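Local coordinates for proteasome activator protein PA26 (Trypanosoma brucei, PDB 1YAR), which activates the proteasome, probably by docking as a ring of helical-bundle subunits on the end of the 20S particle and opening its gate, at residues I122-L131 against H206-A217; P70-Y80 against D193-T204. One frame throughout, in Å; residues are numbered along the deposited sequence. Where two conformers were deposited one is given.

In the fold
Both contacts lie in the helical bundle of one subunit, and both use helix 183-226. Contact 2 joins residues 193-204 of this helix to the start of helix 71-99. Contact 1 joins residues 206-217, further along, to the end of helix 111-130. The centres of the two contacts are about 20 Å apart. Helices 71-99 and 111-130 follow each other in the chain. Segment 70-80 runs roughly parallel to 193-204 (28°), and segment 122-131 nearly antiparallel to 206-217 (159°). The contacts meet where Leu-207 CD2 packs 3.9 Å from Tyr-80 OH. Neighbouring subunits of the assembly approach both, so the intrachain packing lies beside subunit interfaces.

Contact 1: residues I122-L131 against H206-A217; sequences IIDELEIKTL and HLSTMVRAVINA
In the helical bundle of this PA28-family activator, the last turns of helix 111-130 pack against helix 183-226, with Ile-122 meeting Val-214 and Ala-217 at one end and Thr-130 meeting Leu-207 and Met-210 near the other. The segments run nearly antiparallel, at 159°, with their axes 10.5 Å apart. No hydrogen bond crosses between them. The side chains of Ile-122 and Val-214 lie alongside each other, pointing oppositely. With chi1 of Ile-122 at 80°, CG1 is flanked by both backbone N and C, and the extended chi2 carries CD1 across to the other helix. There it lies 3.5 Å from Ala-217 CB and 3.7 Å from Val-214 CG2. Ile-122 has a second conformer, and these distances hold for one of the two. The other methyl of Val-214, CG1, faces Ile-123 CG1, with the two side chains nearly perpendicular. Trp-34 of helix 24-57 packs on both Leu-126 and Val-214.

Helix 111-130 widens into a pi-type turn at 125-130. Glu-125 O accepts backbone bonds from both Lys-129 N and Thr-130 N, and a weak one from Thr-130 OG1. In one of its two conformers, Met-210 puts CG 3.4 Å from Thr-130 OG1. Thr-130 CG2 approaches the His-206 ring obliquely, 4.0 Å from CD2. His-206 ND1 is hydrogen-bonded to Glu-92 of a neighbouring subunit. Leu-207 CD1 touches both Leu-126 CD1 (3.6 Å) and Leu-131 CD2 (3.7 Å).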
loop_
_atom_site.group_PDB
_atom_site.type_symbol
_atom_site.label_atom_id
_atom_site.label_comp_id
_atom_site.label_asym_id
_atom_site.label_seq_id
_atom_site.Cartn_x
_atom_site.Cartn_y
_atom_site.Cartn_z
ATOM N N ILE O 122 -36.250 88.057 24.864
ATOM C CA ILE O 122 -35.556 89.348 24.772
ATOM C C ILE O 122 -36.515 90.503 24.449
ATOM O O ILE O 122 -36.288 91.635 24.874
ATOM C CB ILE O 122 -34.340 89.326 23.800
ATOM C CG1 ILE O 122 -34.778 89.444 22.342
ATOM C CG2 ILE O 122 -33.472 88.100 24.026
ATOM C CD1 ILE O 122 -33.631 89.703 21.386
ATOM N N ILE O 123 -37.586 90.217 23.714
ATOM C CA ILE O 123 -38.613 91.251 23.468
ATOM C C ILE O 123 -39.410 91.534 24.734
ATOM O O ILE O 123 -39.686 92.691 25.049
ATOM C CB ILE O 123 -39.516 90.930 22.269
ATOM C CG1 ILE O 123 -38.655 90.854 21.004
ATOM C CG2 ILE O 123 -40.464 92.107 22.010
ATOM C CD1 ILE O 123 -39.359 90.239 19.827
ATOM N N ASP O 124 -39.748 90.482 25.479
ATOM C CA ASP O 124 -40.328 90.649 26.820
ATOM C C ASP O 124 -39.471 91.509 27.757
ATOM O O ASP O 124 -39.998 92.387 28.459
ATOM C CB ASP O 124 -40.551 89.291 27.476
ATOM C CG ASP O 124 -41.718 88.533 26.879
ATOM O OD1 ASP O 124 -42.554 89.150 26.166
ATOM O OD2 ASP O 124 -41.878 87.296 27.070
ATOM N N GLU O 125 -38.166 91.227 27.796
ATOM C CA GLU O 125 -37.220 92.027 28.582
ATOM C C GLU O 125 -37.238 93.489 28.135
ATOM O O GLU O 125 -37.242 94.396 28.964
ATOM C CB GLU O 125 -35.784 91.486 28.469
ATOM C CG GLU O 125 -34.829 92.092 29.510
ATOM C CD GLU O 125 -33.361 91.719 29.312
ATOM O OE1 GLU O 125 -33.059 90.794 28.514
ATOM O OE2 GLU O 125 -32.495 92.373 29.942
ATOM N N LEU O 126 -37.235 93.712 26.828
ATOM C CA LEU O 126 -37.372 95.074 26.303
ATOM C C LEU O 126 -38.629 95.762 26.838
ATOM O O LEU O 126 -38.557 96.888 27.334
ATOM C CB LEU O 126 -37.346 95.078 24.769
ATOM C CG LEU O 126 -37.770 96.362 24.041
ATOM C CD1 LEU O 126 -36.775 97.475 24.312
ATOM C CD2 LEU O 126 -37.869 96.104 22.539
ATOM N N GLU O 127 -39.773 95.088 26.744
ATOM C CA GLU O 127 -41.051 95.706 27.113
ATOM C C GLU O 127 -41.257 95.876 28.602
ATOM O O GLU O 127 -41.754 96.919 29.050
ATOM C CB GLU O 127 -42.220 94.893 26.548
ATOM C CG GLU O 127 -42.290 94.864 25.038
ATOM C CD GLU O 127 -43.613 94.293 24.565
ATOM O OE1 GLU O 127 -44.629 94.563 25.222
ATOM O OE2 GLU O 127 -43.650 93.568 23.560
ATOM N N ILE O 128 -40.886 94.852 29.367
ATOM C CA ILE O 128 -41.143 94.836 30.803
ATOM C C ILE O 128 -40.020 95.540 31.577
ATOM O O ILE O 128 -40.277 96.399 32.427
ATOM C CB ILE O 128 -41.326 93.377 31.312
ATOM C CG1 ILE O 128 -42.456 92.641 30.564
ATOM C CG2 ILE O 128 -41.516 93.339 32.829
ATOM C CD1 ILE O 128 -43.749 93.404 30.404
ATOM N N LYS O 129 -38.780 95.175 31.283
ATOM C CA LYS O 129 -37.666 95.694 32.047
ATOM C C LYS O 129 -37.123 97.008 31.490
ATOM O O LYS O 129 -37.095 97.996 32.211
ATOM C CB LYS O 129 -36.558 94.655 32.181
ATOM C CG LYS O 129 -36.989 93.405 32.924
ATOM C CD LYS O 129 -35.838 92.412 32.964
ATOM C CE LYS O 129 -36.155 91.183 33.816
ATOM N NZ LYS O 129 -35.022 90.185 33.713
ATOM N N THR O 130 -36.698 97.020 30.224
ATOM C CA THR O 130 -36.051 98.206 29.642
ATOM C C THR O 130 -37.005 99.415 29.613
ATOM O O THR O 130 -36.592 100.538 29.946
ATOM C CB THR O 130 -35.541 97.903 28.222
ATOM O OG1 THR O 130 -34.856 96.646 28.214
ATOM C CG2 THR O 130 -34.473 98.910 27.777
ATOM N N LEU O 131 -38.260 99.175 29.209
ATOM C CA LEU O 131 -39.252 100.248 29.082
ATOM C C LEU O 131 -40.025 100.470 30.370
ATOM O O LEU O 131 -40.752 101.460 30.486
ATOM C CB LEU O 131 -40.221 99.968 27.926
ATOM C CG LEU O 131 -39.604 99.903 26.518
ATOM C CD1 LEU O 131 -40.695 99.539 25.522
ATOM C CD2 LEU O 131 -38.857 101.206 26.114
ATOM N N HIS O 206 -29.170 102.878 27.305
ATOM C CA HIS O 206 -29.518 101.498 27.678
ATOM C C HIS O 206 -30.568 100.941 26.714
ATOM O O HIS O 206 -30.501 99.784 26.294
ATOM C CB HIS O 206 -30.099 101.505 29.089
ATOM C CG HIS O 206 -30.235 100.148 29.716
ATOM N ND1 HIS O 206 -29.153 99.331 29.966
ATOM C CD2 HIS O 206 -31.320 99.497 30.208
ATOM C CE1 HIS O 206 -29.569 98.218 30.555
ATOM N NE2 HIS O 206 -30.878 98.291 30.712
ATOM N N LEU O 207 -31.537 101.785 26.371
ATOM C CA LEU O 207 -32.545 101.432 25.369
ATOM C C LEU O 207 -31.929 101.164 23.982
ATOM O O LEU O 207 -32.322 100.195 23.298
ATOM C CB LEU O 207 -33.643 102.515 25.285
ATOM C CG LEU O 207 -34.799 102.223 24.297
ATOM C CD1 LEU O 207 -35.489 100.852 24.563
ATOM C CD2 LEU O 207 -35.838 103.349 24.340
ATOM N N SER O 208 -30.987 102.013 23.564
ATOM C CA SER O 208 -30.341 101.850 22.262
ATOM C C SER O 208 -29.588 100.514 22.183
ATOM O O SER O 208 -29.601 99.847 21.146
ATOM C CB SER O 208 -29.416 103.027 21.932
ATOM O OG SER O 208 -28.233 103.011 22.715
ATOM N N THR O 209 -28.951 100.123 23.286
ATOM C CA THR O 209 -28.280 98.809 23.361
ATOM C C THR O 209 -29.276 97.660 23.156
ATOM O O THR O 209 -29.006 96.754 22.362
ATOM C CB THR O 209 -27.573 98.656 24.710
ATOM O OG1 THR O 209 -26.590 99.685 24.823
ATOM C CG2 THR O 209 -26.777 97.335 24.749
ATOM N N MET O 210 -30.406 97.702 23.862
ATOM C CA MET O 210 -31.438 96.671 23.724
ATOM C C MET O 210 -32.002 96.631 22.313
ATOM O O MET O 210 -32.032 95.582 21.678
ATOM C CB MET O 210 -32.568 96.872 24.726
ATOM C CG MET O 210 -32.311 96.205 26.064
ATOM S SD MET O 210 -32.496 94.394 26.194
ATOM C CE MET O 210 -32.261 93.729 24.538
ATOM N N VAL O 211 -32.418 97.793 21.813
ATOM C CA VAL O 211 -32.921 97.886 20.447
ATOM C C VAL O 211 -31.930 97.276 19.435
ATOM O O VAL O 211 -32.315 96.426 18.614
ATOM C CB VAL O 211 -33.377 99.346 20.103
ATOM C CG1 VAL O 211 -33.713 99.473 18.602
ATOM C CG2 VAL O 211 -34.624 99.696 20.911
ATOM N N ARG O 212 -30.657 97.650 19.520
ATOM C CA ARG O 212 -29.637 97.090 18.627
ATOM C C ARG O 212 -29.514 95.562 18.769
ATOM O O ARG O 212 -29.403 94.844 17.765
ATOM C CB ARG O 212 -28.285 97.766 18.842
ATOM C CG ARG O 212 -28.280 99.234 18.417
ATOM C CD ARG O 212 -26.928 99.919 18.464
ATOM N NE ARG O 212 -26.961 101.119 17.623
ATOM C CZ ARG O 212 -26.990 102.364 18.089
ATOM N NH1 ARG O 212 -26.934 102.599 19.407
ATOM N NH2 ARG O 212 -27.042 103.386 17.225
ATOM N N ALA O 213 -29.552 95.076 20.013
ATOM C CA ALA O 213 -29.490 93.631 20.292
ATOM C C ALA O 213 -30.667 92.907 19.635
ATOM O O ALA O 213 -30.493 91.815 19.100
ATOM C CB ALA O 213 -29.499 93.373 21.818
ATOM N N VAL O 214 -31.863 93.505 19.691
ATOM C CA VAL O 214 -33.072 92.886 19.093
ATOM C C VAL O 214 -33.041 92.891 17.548
ATOM O O VAL O 214 -33.402 91.897 16.908
ATOM C CB VAL O 214 -34.411 93.496 19.629
ATOM C CG1 VAL O 214 -35.613 92.852 18.957
ATOM C CG2 VAL O 214 -34.555 93.294 21.160
ATOM N N ILE O 215 -32.578 93.983 16.955
ATOM C CA ILE O 215 -32.387 94.018 15.486
ATOM C C ILE O 215 -31.516 92.845 15.068
ATOM O O ILE O 215 -31.883 92.073 14.177
ATOM C CB ILE O 215 -31.741 95.338 15.049
ATOM C CG1 ILE O 215 -32.699 96.508 15.323
ATOM C CG2 ILE O 215 -31.331 95.284 13.540
ATOM C CD1 ILE O 215 -31.976 97.842 15.434
ATOM N N ASN O 216 -30.365 92.701 15.735
ATOM C CA ASN O 216 -29.453 91.596 15.437
ATOM C C ASN O 216 -30.116 90.239 15.615
ATOM O O ASN O 216 -30.018 89.388 14.732
ATOM C CB ASN O 216 -28.155 91.708 16.254
ATOM C CG ASN O 216 -27.162 90.584 15.958
ATOM O OD1 ASN O 216 -26.617 90.497 14.851
ATOM N ND2 ASN O 216 -26.877 89.756 16.974
ATOM N N ALA O 217 -30.783 90.034 16.749
ATOM C CA ALA O 217 -31.397 88.743 17.052
ATOM C C ALA O 217 -32.500 88.397 16.043
ATOM O O ALA O 217 -32.637 87.249 15.638
ATOM C CB ALA O 217 -31.966 88.757 18.433
#

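Contact 2: residues P70-Y80 against D193-T204; sequences PEQLLGVLQRY and DADFMLKVELAT
Met-197 turns its CG away from its own carbonyl carbon, and bends at chi2 (-64°) and chi3 (101°) turn SD and CE to Leu-73, Val-76 and Leu-77. Its CE methyl lies 3.8 Å from Leu-77 CG and also touches Leu-73 CB and the backbone O of Leu-73. Its SD faces Val-76 CG1 at 3.9 Å, where the two side chains meet tip to tip. Leu-77 sends CD2 to Val-200 CG2, 3.6 Å away. The same methyl approaches the rim of the Phe-196 ring, roughly in plane, with Leu-77 CD2 a loose 4.3 Å from Phe-196 CD2. Val-200 uses its other methyl, CG1, against Val-76 CG1.

This is parallel helix packing within the subunit's bundle. The start of helix 71-99 lies along helix 183-226 at 28°, and the axes approach to 10.5 Å. Tyr-154 of helix 150-166 covers Pro-70, Leu-73 and Leu-77, and stacks edge-to-face with Phe-196.

At the beginning of helix 71-99, Leu-73 CD1 presses on Asp-193 CB at 3.5 Å, the two side chains being nearly at right angles. Pro-70, the N-cap residue, brings CG close to Asp-193 OD2. The buried carboxylate has several partners: OD2 is hydrogen-bonded to Tyr-61 and OD1 to Tyr-154, and OD1 forms a salt bridge with Arg-158, which probably stabilises its charge. At the far end, the Tyr-80 ring meets both Ala-203 and Thr-204 obliquely. Thr-204 CG2 lies 3.8 Å from Tyr-80 CE1, and Ala-203 CB lies 3.5 Å from Tyr-80 OH.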
loop_
_atom_site.group_PDB
_atom_site.type_symbol
_atom_site.label_atom_id
_atom_site.label_comp_id
_atom_site.label_asym_id
_atom_site.label_seq_id
_atom_site.Cartn_x
_atom_site.Cartn_y
_atom_site.Cartn_z
ATOM N N PRO O 70 -40.317 123.345 35.249
ATOM C CA PRO O 70 -39.530 123.730 34.076
ATOM C C PRO O 70 -39.978 123.028 32.803
ATOM O O PRO O 70 -39.836 121.806 32.683
ATOM C CB PRO O 70 -38.106 123.303 34.444
ATOM C CG PRO O 70 -38.166 122.813 35.832
ATOM C CD PRO O 70 -39.564 122.473 36.163
ATOM N N GLU O 71 -40.506 123.807 31.864
ATOM C CA GLU O 71 -41.085 123.288 30.621
ATOM C C GLU O 71 -40.086 122.494 29.785
ATOM O O GLU O 71 -40.469 121.544 29.098
ATOM C CB GLU O 71 -41.621 124.435 29.750
ATOM C CG GLU O 71 -42.872 125.129 30.260
ATOM C CD GLU O 71 -43.148 126.436 29.511
ATOM O OE1 GLU O 71 -43.704 126.383 28.378
ATOM O OE2 GLU O 71 -42.799 127.523 30.053
ATOM N N GLN O 72 -38.821 122.909 29.804
ATOM C CA GLN O 72 -37.785 122.218 29.052
ATOM C C GLN O 72 -37.649 120.754 29.520
ATOM O O GLN O 72 -37.498 119.848 28.702
ATOM C CB GLN O 72 -36.443 122.937 29.176
ATOM C CG GLN O 72 -35.358 122.370 28.246
ATOM C CD GLN O 72 -33.967 122.929 28.499
ATOM O OE1 GLN O 72 -33.749 123.667 29.460
ATOM N NE2 GLN O 72 -33.019 122.576 27.635
ATOM N N LEU O 73 -37.718 120.535 30.829
ATOM C CA LEU O 73 -37.555 119.180 31.371
ATOM C C LEU O 73 -38.802 118.351 31.093
ATOM O O LEU O 73 -38.708 117.184 30.709
ATOM C CB LEU O 73 -37.257 119.196 32.873
ATOM C CG LEU O 73 -36.201 120.084 33.540
ATOM C CD1 LEU O 73 -35.762 119.377 34.807
ATOM C CD2 LEU O 73 -34.999 120.425 32.691
ATOM N N LEU O 74 -39.968 118.966 31.283
ATOM C CA LEU O 74 -41.243 118.362 30.887
ATOM C C LEU O 74 -41.222 117.918 29.414
ATOM O O LEU O 74 -41.635 116.801 29.101
ATOM C CB LEU O 74 -42.430 119.321 31.135
ATOM C CG LEU O 74 -42.582 119.966 32.516
ATOM C CD1 LEU O 74 -43.653 121.064 32.514
ATOM C CD2 LEU O 74 -42.872 118.906 33.586
ATOM N N GLY O 75 -40.717 118.778 28.523
ATOM C CA GLY O 75 -40.627 118.447 27.095
ATOM C C GLY O 75 -39.748 117.232 26.818
ATOM O O GLY O 75 -40.125 116.348 26.036
ATOM N N VAL O 76 -38.588 117.176 27.469
ATOM C CA VAL O 76 -37.675 116.035 27.310
ATOM C C VAL O 76 -38.356 114.734 27.780
ATOM O O VAL O 76 -38.354 113.734 27.059
ATOM C CB VAL O 76 -36.301 116.258 28.023
ATOM C CG1 VAL O 76 -35.461 114.952 28.051
ATOM C CG2 VAL O 76 -35.495 117.384 27.332
ATOM N N LEU O 77 -38.928 114.762 28.981
ATOM C CA LEU O 77 -39.606 113.582 29.537
ATOM C C LEU O 77 -40.790 113.119 28.677
ATOM O O LEU O 77 -40.993 111.917 28.487
ATOM C CB LEU O 77 -40.013 113.798 31.002
ATOM C CG LEU O 77 -38.803 113.868 31.964
ATOM C CD1 LEU O 77 -39.071 114.711 33.187
ATOM C CD2 LEU O 77 -38.263 112.468 32.408
ATOM N N GLN O 78 -41.561 114.081 28.151
ATOM C CA GLN O 78 -42.688 113.774 27.279
ATOM C C GLN O 78 -42.222 113.101 25.997
ATOM O O GLN O 78 -42.849 112.157 25.516
ATOM C CB GLN O 78 -43.477 115.050 26.923
ATOM C CG GLN O 78 -44.651 114.795 25.984
ATOM C CD GLN O 78 -45.804 114.091 26.675
ATOM O OE1 GLN O 78 -46.607 114.738 27.356
ATOM N NE2 GLN O 78 -45.899 112.766 26.497
ATOM N N ARG O 79 -41.120 113.593 25.453
ATOM C CA ARG O 79 -40.559 113.070 24.214
ATOM C C ARG O 79 -40.075 111.626 24.417
ATOM O O ARG O 79 -40.236 110.776 23.535
ATOM C CB ARG O 79 -39.393 113.945 23.805
ATOM C CG ARG O 79 -38.889 113.725 22.403
ATOM C CD ARG O 79 -37.960 114.822 21.925
ATOM N NE ARG O 79 -37.275 114.407 20.703
ATOM C CZ ARG O 79 -36.196 115.004 20.225
ATOM N NH1 ARG O 79 -35.678 116.053 20.859
ATOM N NH2 ARG O 79 -35.643 114.555 19.110
ATOM N N TYR O 80 -39.472 111.369 25.580
ATOM C CA TYR O 80 -39.029 110.011 25.928
ATOM C C TYR O 80 -40.228 109.076 26.055
ATOM O O TYR O 80 -40.233 107.986 25.462
ATOM C CB TYR O 80 -38.138 110.002 27.181
ATOM C CG TYR O 80 -37.532 108.626 27.432
ATOM C CD1 TYR O 80 -36.684 108.049 26.491
ATOM C CD2 TYR O 80 -37.853 107.893 28.577
ATOM C CE1 TYR O 80 -36.134 106.781 26.693
ATOM C CE2 TYR O 80 -37.306 106.616 28.786
ATOM C CZ TYR O 80 -36.451 106.084 27.828
ATOM O OH TYR O 80 -35.910 104.832 27.991
ATOM N N ASP O 193 -34.462 117.792 39.401
ATOM C CA ASP O 193 -34.362 118.268 38.013
ATOM C C ASP O 193 -33.161 117.682 37.276
ATOM O O ASP O 193 -33.304 117.168 36.168
ATOM C CB ASP O 193 -34.332 119.789 37.932
ATOM C CG ASP O 193 -35.664 120.407 38.285
ATOM O OD1 ASP O 193 -36.661 119.665 38.482
ATOM O OD2 ASP O 193 -35.810 121.629 38.425
ATOM N N ALA O 194 -31.987 117.751 37.891
ATOM C CA ALA O 194 -30.790 117.204 37.270
ATOM C C ALA O 194 -30.892 115.684 37.073
ATOM O O ALA O 194 -30.571 115.179 35.998
ATOM C CB ALA O 194 -29.545 117.539 38.099
ATOM N N ASP O 195 -31.317 114.974 38.112
ATOM C CA ASP O 195 -31.288 113.511 38.084
ATOM C C ASP O 195 -32.259 112.934 37.069
ATOM O O ASP O 195 -31.992 111.879 36.509
ATOM C CB ASP O 195 -31.560 112.915 39.463
ATOM C CG ASP O 195 -30.319 112.887 40.343
ATOM O OD1 ASP O 195 -29.245 113.377 39.915
ATOM O OD2 ASP O 195 -30.326 112.390 41.495
ATOM N N PHE O 196 -33.389 113.608 36.837
ATOM C CA PHE O 196 -34.319 113.112 35.831
ATOM C C PHE O 196 -33.805 113.276 34.427
ATOM O O PHE O 196 -34.054 112.423 33.572
ATOM C CB PHE O 196 -35.756 113.635 36.025
ATOM C CG PHE O 196 -36.530 112.813 37.012
ATOM C CD1 PHE O 196 -36.395 113.036 38.378
ATOM C CD2 PHE O 196 -37.322 111.758 36.581
ATOM C CE1 PHE O 196 -37.075 112.245 39.309
ATOM C CE2 PHE O 196 -38.026 110.968 37.489
ATOM C CZ PHE O 196 -37.889 111.200 38.867
ATOM N N MET O 197 -33.034 114.339 34.202
ATOM C CA MET O 197 -32.372 114.490 32.915
ATOM C C MET O 197 -31.238 113.480 32.769
ATOM O O MET O 197 -31.079 112.888 31.706
ATOM C CB MET O 197 -31.907 115.929 32.686
ATOM C CG MET O 197 -33.044 116.939 32.643
ATOM S SD MET O 197 -34.183 116.681 31.253
ATOM C CE MET O 197 -35.562 115.842 32.008
ATOM N N LEU O 198 -30.463 113.269 33.831
ATOM C CA LEU O 198 -29.425 112.220 33.812
ATOM C C LEU O 198 -30.028 110.856 33.483
ATOM O O LEU O 198 -29.499 110.121 32.646
ATOM C CB LEU O 198 -28.660 112.163 35.141
ATOM C CG LEU O 198 -27.670 110.994 35.303
ATOM C CD1 LEU O 198 -26.628 110.996 34.173
ATOM C CD2 LEU O 198 -26.995 111.078 36.653
ATOM N N LYS O 199 -31.131 110.530 34.145
ATOM C CA LYS O 199 -31.825 109.246 33.947
ATOM C C LYS O 199 -32.333 109.046 32.522
ATOM O O LYS O 199 -32.244 107.949 31.984
ATOM C CB LYS O 199 -32.959 109.097 34.946
ATOM C CG LYS O 199 -32.433 108.820 36.325
ATOM C CD LYS O 199 -33.533 108.650 37.320
ATOM C CE LYS O 199 -32.894 108.437 38.679
ATOM N NZ LYS O 199 -33.842 107.812 39.637
ATOM N N VAL O 200 -32.851 110.112 31.913
ATOM C CA VAL O 200 -33.152 110.075 30.475
ATOM C C VAL O 200 -31.896 109.815 29.629
ATOM O O VAL O 200 -31.950 109.013 28.702
ATOM C CB VAL O 200 -33.909 111.347 29.999
ATOM C CG1 VAL O 200 -34.083 111.317 28.489
ATOM C CG2 VAL O 200 -35.279 111.425 30.685
ATOM N N GLU O 201 -30.771 110.466 29.947
ATOM C CA GLU O 201 -29.517 110.211 29.208
ATOM C C GLU O 201 -29.077 108.739 29.312
ATOM O O GLU O 201 -28.681 108.132 28.322
ATOM C CB GLU O 201 -28.349 111.071 29.696
ATOM C CG GLU O 201 -28.485 112.577 29.515
ATOM C CD GLU O 201 -27.290 113.318 30.113
ATOM O OE1 GLU O 201 -27.464 114.012 31.146
ATOM O OE2 GLU O 201 -26.163 113.174 29.578
ATOM N N LEU O 202 -29.125 108.201 30.527
ATOM C CA LEU O 202 -28.758 106.809 30.783
ATOM C C LEU O 202 -29.748 105.836 30.159
ATOM O O LEU O 202 -29.336 104.855 29.533
ATOM C CB LEU O 202 -28.670 106.557 32.285
ATOM C CG LEU O 202 -27.697 107.424 33.093
ATOM C CD1 LEU O 202 -27.928 107.155 34.575
ATOM C CD2 LEU O 202 -26.230 107.195 32.702
ATOM N N ALA O 203 -31.047 106.078 30.364
ATOM C CA ALA O 203 -32.077 105.197 29.809
ATOM C C ALA O 203 -32.045 105.152 28.281
ATOM O O ALA O 203 -32.222 104.078 27.707
ATOM C CB ALA O 203 -33.449 105.587 30.301
ATOM N N THR O 204 -31.824 106.295 27.617
ATOM C CA THR O 204 -31.720 106.282 26.140
ATOM C C THR O 204 -30.562 105.424 25.649
ATOM O O THR O 204 -30.722 104.670 24.676
ATOM C CB THR O 204 -31.616 107.695 25.504
ATOM O OG1 THR O 204 -30.601 108.451 26.157
ATOM C CG2 THR O 204 -32.925 108.493 25.695
#